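Local coordinates for protein choline kinase (Cryptosporidium parvum, PDB 3MES) that probably phosphorylates choline, and perhaps ethanolamine, binding ADP and magnesium as a member of the choline/ethanolamine kinase family, at residues B[338-341]-B[342-345]. Residues are numbered along the deposited sequence; the frame is centred on the assembly and turned at random.
Sequences LSQT and LQEQ
The side chains of Gln-340 and Gln-343 run alongside each other in the same direction, with their amide planes 40° apart rather than stacked. NE2 of Gln-343 donates to the backbone O of Gln-340 (2.9 Å), reaching a lone pair in the carbonyl plane, although that oxygen sits 29° out of the amide's own plane. Bends at chi2 in both chains bring NE2 of Gln-343 to 3.0 Å from OE1 of Gln-340 as well. NE2 of Gln-340 bonds to the backbone O of Lys-173, and His-166 of the second subunit packs on this side chain. Helix 327-342 ends here. Leu-342 N makes the last strong helical bond, to Leu-338 O (2.7 Å); the next, from Gln-343 N to Ser-339 O, is weak and strongly bent (117°), and Gln-343 itself then leaves the helix with positive phi. The chain then doubles back, and Glu-344 O meets the CA-H of Ser-339 (3.2 Å). The chi1 of Ser-339 sets OG beside the backbone N, where it reaches back to Ser-335 O; OG also bonds to Val-346 N, tying the departing loop to the helix. On the apolar side, CD2 of Leu-338 touches CD1 of Leu-342 (4.2 Å), and both leucines rest on Ile-352 of helix 351-362. As the main-chain ladder fails, a glutamine amide thus takes up a C-terminal carbonyl that the helix itself can no longer serve.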
loop_
_atom_site.group_PDB
_atom_site.type_symbol
_atom_site.label_atom_id
_atom_site.label_comp_id
_atom_site.label_asym_id
_atom_site.label_seq_id
_atom_site.Cartn_x
_atom_site.Cartn_y
_atom_site.Cartn_z
ATOM N N LEU B 338 2.490 -9.800 -9.443
ATOM C CA LEU B 338 3.340 -9.864 -10.628
ATOM C C LEU B 338 3.770 -8.482 -11.105
ATOM O O LEU B 338 4.897 -8.300 -11.566
ATOM C CB LEU B 338 2.629 -10.613 -11.757
ATOM C CG LEU B 338 2.439 -12.111 -11.522
ATOM C CD1 LEU B 338 1.550 -12.722 -12.598
ATOM C CD2 LEU B 338 3.789 -12.808 -11.472
ATOM N N SER B 339 2.867 -7.512 -11.003
ATOM C CA SER B 339 3.204 -6.142 -11.346
ATOM C C SER B 339 4.386 -5.695 -10.498
ATOM O O SER B 339 5.244 -4.946 -10.958
ATOM C CB SER B 339 2.007 -5.214 -11.126
ATOM O OG SER B 339 0.930 -5.562 -11.980
ATOM N N GLN B 340 4.427 -6.178 -9.261
ATOM C CA GLN B 340 5.486 -5.823 -8.325
ATOM C C GLN B 340 6.775 -6.590 -8.616
ATOM O O GLN B 340 7.847 -5.993 -8.711
ATOM C CB GLN B 340 5.025 -6.066 -6.884
ATOM C CG GLN B 340 6.128 -5.966 -5.834
ATOM C CD GLN B 340 6.619 -4.549 -5.619
ATOM O OE1 GLN B 340 7.434 -4.037 -6.387
ATOM N NE2 GLN B 340 6.132 -3.908 -4.563
ATOM N N THR B 341 6.670 -7.910 -8.767
ATOM C CA THR B 341 7.857 -8.736 -8.999
ATOM C C THR B 341 8.454 -8.501 -10.385
ATOM O O THR B 341 9.676 -8.498 -10.551
ATOM C CB THR B 341 7.573 -10.244 -8.812
ATOM O OG1 THR B 341 6.651 -10.696 -9.812
ATOM C CG2 THR B 341 7.001 -10.520 -7.430
ATOM N N LEU B 342 7.592 -8.297 -11.376
ATOM C CA LEU B 342 8.042 -8.115 -12.753
ATOM C C LEU B 342 8.213 -6.644 -13.122
ATOM O O LEU B 342 8.874 -6.317 -14.107
ATOM C CB LEU B 342 7.075 -8.796 -13.728
ATOM C CG LEU B 342 6.982 -10.322 -13.636
ATOM C CD1 LEU B 342 5.887 -10.857 -14.549
ATOM C CD2 LEU B 342 8.320 -10.965 -13.967
ATOM N N GLN B 343 7.617 -5.757 -12.332
ATOM C CA GLN B 343 7.691 -4.325 -12.607
ATOM C C GLN B 343 7.077 -3.971 -13.962
ATOM O O GLN B 343 7.602 -3.128 -14.691
ATOM C CB GLN B 343 9.140 -3.839 -12.543
ATOM C CG GLN B 343 9.712 -3.793 -11.135
ATOM C CD GLN B 343 9.003 -2.781 -10.259
ATOM O OE1 GLN B 343 8.780 -1.641 -10.664
ATOM N NE2 GLN B 343 8.643 -3.192 -9.052
ATOM N N GLU B 344 5.968 -4.622 -14.297
ATOM C CA GLU B 344 5.247 -4.313 -15.527
ATOM C C GLU B 344 3.740 -4.390 -15.303
ATOM O O GLU B 344 3.274 -5.058 -14.381
ATOM C CB GLU B 344 5.670 -5.250 -16.659
ATOM C CG GLU B 344 5.116 -6.656 -16.542
ATOM C CD GLU B 344 5.658 -7.585 -17.610
ATOM O OE1 GLU B 344 6.893 -7.607 -17.806
ATOM O OE2 GLU B 344 4.851 -8.294 -18.250
ATOM N N GLN B 345 2.980 -3.700 -16.145
ATOM C CA GLN B 345 1.532 -3.682 -16.001
ATOM C C GLN B 345 0.943 -5.072 -16.199
ATOM O O GLN B 345 0.769 -5.529 -17.327
ATOM C CB GLN B 345 0.894 -2.696 -16.982
ATOM C CG GLN B 345 -0.542 -2.343 -16.625
ATOM C CD GLN B 345 -1.230 -1.522 -17.695
ATOM O OE1 GLN B 345 -1.285 -1.917 -18.856
ATOM N NE2 GLN B 345 -1.770 -0.375 -17.303
#